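Local coordinates for protein Cap5O (PDB 3OJO) that probably oxidises UDP-N-acetyl-mannosamine with NAD as acceptor, a step in the biosynthesis of the Staphylococcus aureus capsular polysaccharide, at residues F395-T406 against F414-I425. Sequence-based numbering, arbitrary orientation.
Sequences FDKMKHKVIFDT and FEDVLYYNYGNI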
loop_
_atom_site.group_PDB
_atom_site.type_symbol
_atom_site.label_atom_id
_atom_site.label_comp_id
_atom_site.label_asym_id
_atom_site.label_seq_id
_atom_site.Cartn_x
_atom_site.Cartn_y
_atom_site.Cartn_z
ATOM N N PHE B 395 -20.275 -7.716 30.802
ATOM C CA PHE B 395 -21.393 -7.034 30.156
ATOM C C PHE B 395 -22.776 -7.337 30.786
ATOM O O PHE B 395 -23.802 -6.952 30.207
ATOM C CB PHE B 395 -21.360 -7.336 28.636
ATOM C CG PHE B 395 -19.971 -7.219 28.044
ATOM C CD1 PHE B 395 -19.402 -5.974 27.805
ATOM C CD2 PHE B 395 -19.212 -8.351 27.781
ATOM C CE1 PHE B 395 -18.107 -5.866 27.294
ATOM C CE2 PHE B 395 -17.915 -8.241 27.271
ATOM C CZ PHE B 395 -17.374 -7.000 27.032
ATOM N N ASP B 396 -22.806 -7.966 31.996
ATOM C CA ASP B 396 -24.058 -8.308 32.686
ATOM C C ASP B 396 -25.003 -7.127 32.937
ATOM O O ASP B 396 -26.211 -7.267 32.751
ATOM C CB ASP B 396 -23.794 -9.111 33.972
ATOM C CG ASP B 396 -23.710 -10.618 33.775
ATOM O OD1 ASP B 396 -23.744 -11.072 32.603
ATOM O OD2 ASP B 396 -23.600 -11.346 34.792
ATOM N N LYS B 397 -24.443 -5.959 33.287
ATOM C CA LYS B 397 -25.170 -4.722 33.596
ATOM C C LYS B 397 -25.787 -3.974 32.377
ATOM O O LYS B 397 -26.406 -2.913 32.559
ATOM C CB LYS B 397 -24.274 -3.780 34.437
ATOM C CG LYS B 397 -23.978 -4.278 35.857
ATOM C CD LYS B 397 -23.266 -3.206 36.690
ATOM C CE LYS B 397 -22.925 -3.634 38.102
ATOM N NZ LYS B 397 -22.108 -2.607 38.817
ATOM N N MET B 398 -25.623 -4.522 31.145
ATOM C CA MET B 398 -26.138 -3.910 29.909
ATOM C C MET B 398 -27.631 -4.131 29.665
ATOM O O MET B 398 -28.144 -5.217 29.942
ATOM C CB MET B 398 -25.362 -4.423 28.686
ATOM C CG MET B 398 -24.039 -3.736 28.452
ATOM S SD MET B 398 -23.486 -4.041 26.759
ATOM C CE MET B 398 -24.011 -2.657 25.975
ATOM N N LYS B 399 -28.302 -3.121 29.067
ATOM C CA LYS B 399 -29.719 -3.171 28.679
ATOM C C LYS B 399 -29.870 -4.141 27.501
ATOM O O LYS B 399 -30.912 -4.790 27.363
ATOM C CB LYS B 399 -30.229 -1.767 28.297
ATOM C CG LYS B 399 -31.716 -1.700 27.992
ATOM C CD LYS B 399 -32.233 -0.282 27.865
ATOM C CE LYS B 399 -33.729 -0.277 27.648
ATOM N NZ LYS B 399 -34.337 1.041 27.956
ATOM N N HIS B 400 -28.822 -4.220 26.648
ATOM C CA HIS B 400 -28.712 -5.112 25.493
ATOM C C HIS B 400 -27.246 -5.496 25.366
ATOM O O HIS B 400 -26.403 -4.618 25.227
ATOM C CB HIS B 400 -29.186 -4.417 24.208
ATOM C CG HIS B 400 -30.617 -3.983 24.238
ATOM N ND1 HIS B 400 -31.651 -4.883 24.048
ATOM C CD2 HIS B 400 -31.137 -2.748 24.420
ATOM C CE1 HIS B 400 -32.764 -4.169 24.131
ATOM N NE2 HIS B 400 -32.504 -2.879 24.349
ATOM N N LYS B 401 -26.930 -6.793 25.450
ATOM C CA LYS B 401 -25.550 -7.262 25.346
ATOM C C LYS B 401 -25.052 -7.333 23.880
ATOM O O LYS B 401 -24.962 -8.420 23.291
ATOM C CB LYS B 401 -25.344 -8.585 26.110
ATOM C CG LYS B 401 -25.476 -8.457 27.627
ATOM C CD LYS B 401 -25.205 -9.788 28.321
ATOM C CE LYS B 401 -25.791 -9.850 29.708
ATOM N NZ LYS B 401 -25.461 -11.130 30.390
ATOM N N VAL B 402 -24.763 -6.150 23.285
ATOM C CA VAL B 402 -24.233 -6.055 21.916
ATOM C C VAL B 402 -22.904 -5.292 21.857
ATOM O O VAL B 402 -22.755 -4.256 22.505
ATOM C CB VAL B 402 -25.244 -5.656 20.795
ATOM C CG1 VAL B 402 -26.588 -6.368 20.957
ATOM C CG2 VAL B 402 -25.437 -4.154 20.697
ATOM N N ILE B 403 -21.935 -5.837 21.105
ATOM C CA ILE B 403 -20.604 -5.259 20.916
ATOM C C ILE B 403 -20.323 -5.003 19.427
ATOM O O ILE B 403 -20.410 -5.939 18.625
ATOM C CB ILE B 403 -19.493 -6.176 21.517
ATOM C CG1 ILE B 403 -19.651 -6.356 23.038
ATOM C CG2 ILE B 403 -18.079 -5.655 21.157
ATOM C CD1 ILE B 403 -18.725 -7.375 23.645
ATOM N N PHE B 404 -19.949 -3.748 19.072
ATOM C CA PHE B 404 -19.466 -3.389 17.737
ATOM C C PHE B 404 -17.983 -3.017 17.889
ATOM O O PHE B 404 -17.633 -1.950 18.416
ATOM C CB PHE B 404 -20.276 -2.280 17.037
ATOM C CG PHE B 404 -19.739 -1.902 15.670
ATOM C CD1 PHE B 404 -19.190 -2.866 14.822
ATOM C CD2 PHE B 404 -19.782 -0.587 15.228
ATOM C CE1 PHE B 404 -18.667 -2.511 13.578
ATOM C CE2 PHE B 404 -19.276 -0.241 13.974
ATOM C CZ PHE B 404 -18.732 -1.208 13.158
ATOM N N ASP B 405 -17.118 -3.953 17.482
ATOM C CA ASP B 405 -15.676 -3.821 17.606
ATOM C C ASP B 405 -15.054 -3.343 16.299
ATOM O O ASP B 405 -14.977 -4.093 15.332
ATOM C CB ASP B 405 -15.081 -5.137 18.123
ATOM C CG ASP B 405 -13.616 -5.130 18.485
ATOM O OD1 ASP B 405 -13.037 -4.031 18.609
ATOM O OD2 ASP B 405 -13.051 -6.219 18.660
ATOM N N THR B 406 -14.632 -2.065 16.277
ATOM C CA THR B 406 -14.017 -1.418 15.122
ATOM C C THR B 406 -12.534 -1.783 14.982
ATOM O O THR B 406 -11.931 -1.451 13.960
ATOM C CB THR B 406 -14.228 0.117 15.181
ATOM O OG1 THR B 406 -13.426 0.676 16.207
ATOM C CG2 THR B 406 -15.668 0.510 15.349
ATOM N N PHE B 414 -18.446 -15.551 22.911
ATOM C CA PHE B 414 -19.557 -15.362 23.853
ATOM C C PHE B 414 -20.765 -16.249 23.501
ATOM O O PHE B 414 -20.701 -17.046 22.559
ATOM C CB PHE B 414 -20.017 -13.894 23.833
ATOM C CG PHE B 414 -18.955 -12.837 23.974
ATOM C CD1 PHE B 414 -18.642 -12.308 25.218
ATOM C CD2 PHE B 414 -18.331 -12.303 22.854
ATOM C CE1 PHE B 414 -17.698 -11.290 25.345
ATOM C CE2 PHE B 414 -17.377 -11.293 22.983
ATOM C CZ PHE B 414 -17.074 -10.788 24.227
ATOM N N GLU B 415 -21.874 -16.088 24.257
ATOM C CA GLU B 415 -23.147 -16.772 24.027
ATOM C C GLU B 415 -24.289 -15.783 24.233
ATOM O O GLU B 415 -25.052 -15.541 23.293
ATOM C CB GLU B 415 -23.301 -18.027 24.901
ATOM C CG GLU B 415 -24.128 -19.122 24.236
ATOM C CD GLU B 415 -25.636 -18.950 24.306
ATOM O OE1 GLU B 415 -26.227 -19.309 25.351
ATOM O OE2 GLU B 415 -26.231 -18.484 23.307
ATOM N N ASP B 416 -24.369 -15.166 25.434
ATOM C CA ASP B 416 -25.391 -14.157 25.768
ATOM C C ASP B 416 -25.164 -12.873 24.959
ATOM O O ASP B 416 -26.134 -12.199 24.599
ATOM C CB ASP B 416 -25.362 -13.775 27.269
ATOM C CG ASP B 416 -25.234 -14.910 28.261
ATOM O OD1 ASP B 416 -26.250 -15.598 28.513
ATOM O OD2 ASP B 416 -24.141 -15.058 28.850
ATOM N N VAL B 417 -23.878 -12.548 24.681
ATOM C CA VAL B 417 -23.440 -11.318 24.017
ATOM C C VAL B 417 -23.374 -11.483 22.493
ATOM O O VAL B 417 -22.788 -12.454 22.003
ATOM C CB VAL B 417 -22.086 -10.793 24.597
ATOM C CG1 VAL B 417 -21.780 -9.385 24.106
ATOM C CG2 VAL B 417 -22.057 -10.832 26.131
ATOM N N LEU B 418 -23.967 -10.521 21.752
ATOM C CA LEU B 418 -23.920 -10.476 20.288
ATOM C C LEU B 418 -22.685 -9.665 19.861
ATOM O O LEU B 418 -22.640 -8.449 20.075
ATOM C CB LEU B 418 -25.192 -9.842 19.711
ATOM C CG LEU B 418 -26.460 -10.683 19.736
ATOM C CD1 LEU B 418 -27.678 -9.797 19.631
ATOM C CD2 LEU B 418 -26.474 -11.691 18.607
ATOM N N TYR B 419 -21.668 -10.350 19.307
ATOM C CA TYR B 419 -20.417 -9.720 18.883
ATOM C C TYR B 419 -20.331 -9.420 17.383
ATOM O O TYR B 419 -20.429 -10.324 16.548
ATOM C CB TYR B 419 -19.189 -10.526 19.349
ATOM C CG TYR B 419 -17.876 -9.947 18.869
ATOM C CD1 TYR B 419 -17.258 -10.433 17.721
ATOM C CD2 TYR B 419 -17.253 -8.910 19.559
ATOM C CE1 TYR B 419 -16.068 -9.880 17.254
ATOM C CE2 TYR B 419 -16.057 -8.358 19.107
ATOM C CZ TYR B 419 -15.471 -8.845 17.951
ATOM O OH TYR B 419 -14.285 -8.327 17.508
ATOM N N TYR B 420 -20.025 -8.161 17.058
ATOM C CA TYR B 420 -19.860 -7.710 15.686
ATOM C C TYR B 420 -18.493 -7.076 15.428
ATOM O O TYR B 420 -17.883 -6.475 16.315
ATOM C CB TYR B 420 -21.004 -6.786 15.243
ATOM C CG TYR B 420 -22.381 -7.405 15.356
ATOM C CD1 TYR B 420 -23.096 -7.351 16.550
ATOM C CD2 TYR B 420 -23.000 -7.984 14.251
ATOM C CE1 TYR B 420 -24.375 -7.898 16.654
ATOM C CE2 TYR B 420 -24.286 -8.519 14.339
ATOM C CZ TYR B 420 -24.965 -8.480 15.546
ATOM O OH TYR B 420 -26.223 -9.018 15.660
ATOM N N ASN B 421 -18.032 -7.244 14.184
ATOM C CA ASN B 421 -16.776 -6.809 13.567
ATOM C C ASN B 421 -17.141 -5.805 12.483
ATOM O O ASN B 421 -18.309 -5.478 12.305
ATOM C CB ASN B 421 -16.219 -8.032 12.803
ATOM C CG ASN B 421 -15.166 -8.830 13.485
ATOM O OD1 ASN B 421 -14.460 -8.349 14.369
ATOM N ND2 ASN B 421 -14.973 -10.051 13.004
ATOM N N TYR B 422 -16.159 -5.442 11.657
ATOM C CA TYR B 422 -16.376 -4.686 10.436
ATOM C C TYR B 422 -16.748 -5.735 9.378
ATOM O O TYR B 422 -17.388 -5.427 8.376
ATOM C CB TYR B 422 -15.092 -3.969 10.036
ATOM C CG TYR B 422 -15.006 -2.526 10.470
ATOM C CD1 TYR B 422 -16.098 -1.674 10.346
ATOM C CD2 TYR B 422 -13.794 -1.968 10.850
ATOM C CE1 TYR B 422 -16.005 -0.326 10.672
ATOM C CE2 TYR B 422 -13.688 -0.622 11.176
ATOM C CZ TYR B 422 -14.794 0.197 11.081
ATOM O OH TYR B 422 -14.692 1.525 11.414
ATOM N N GLY B 423 -16.339 -6.972 9.632
ATOM C CA GLY B 423 -16.616 -8.119 8.794
ATOM C C GLY B 423 -18.058 -8.572 8.794
ATOM O O GLY B 423 -18.506 -9.112 7.797
ATOM N N ASN B 424 -18.813 -8.376 9.877
ATOM C CA ASN B 424 -20.201 -8.878 9.911
ATOM C C ASN B 424 -21.252 -7.903 10.413
ATOM O O ASN B 424 -22.385 -8.326 10.647
ATOM C CB ASN B 424 -20.267 -10.165 10.734
ATOM C CG ASN B 424 -19.801 -9.997 12.164
ATOM O OD1 ASN B 424 -19.033 -10.797 12.680
ATOM N ND2 ASN B 424 -20.202 -8.926 12.812
ATOM N N ILE B 425 -20.890 -6.624 10.605
ATOM C CA ILE B 425 -21.837 -5.624 11.103
ATOM C C ILE B 425 -23.143 -5.499 10.267
ATOM O O ILE B 425 -24.211 -5.261 10.840
ATOM C CB ILE B 425 -21.164 -4.280 11.526
ATOM C CG1 ILE B 425 -22.109 -3.336 12.309
ATOM C CG2 ILE B 425 -20.471 -3.578 10.363
ATOM C CD1 ILE B 425 -22.576 -3.848 13.678
HETATM O O HOH W 1 -13.583 -4.891 12.993
#
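One face of the F404 ring is covered by I425, whose CG1 makes a CH-pi contact 4.0 Å from the ring centroid, while T406 CG2, just beyond the end of its own strand, covers the opposite face. With CG anti to the backbone N (chi1 179°), the ring reaches past the end of strand 418-420. There its edge is turned to the face of Y422 in an offset edge-to-face pair, planes at 82°, and F404 CE1 comes to 3.2 Å from N421 O, which lies at the ring edge near its plane. Y422 also lays its ring against the backbone of T406, and its hydroxyl is hydrogen-bonded to G262 O.

On the other face of the sheet, I403 CG2 rests against the Y419 ring at CD2, 3.7 Å away, and I403 CD1 reaches V417 CG1 and F414 CZ. The F414 and F395 rings meet obliquely, F395 CE2 lying 3.6 Å from F414 CE1. Further along this face the Y419 hydroxyl donates to D405 OD2 over 2.7 Å, meeting the anti side of the carboxylate. D405 OD2 also accepts from the amides of V409 and V410, and OD1 from that of K407, so the carboxylate ties strand 402-405 to the following loop.

The backbones run parallel, joined by L418 N to K401 O, I403 N to L418 O, Y420 N to I403 O and D405 N to Y420 O. Strand 418-420 is thereby added as the outermost strand of the five-stranded parallel Rossmann-like sheet of the UDP-binding domain. Where the strands part, a water bridges D405 O (2.8 Å) and Y422 N (3.0 Å). Apolar packing thus flanks the backbone bonds on both faces, and the several donors gathered round D405 would be expected to stabilise its carboxylate as an anion.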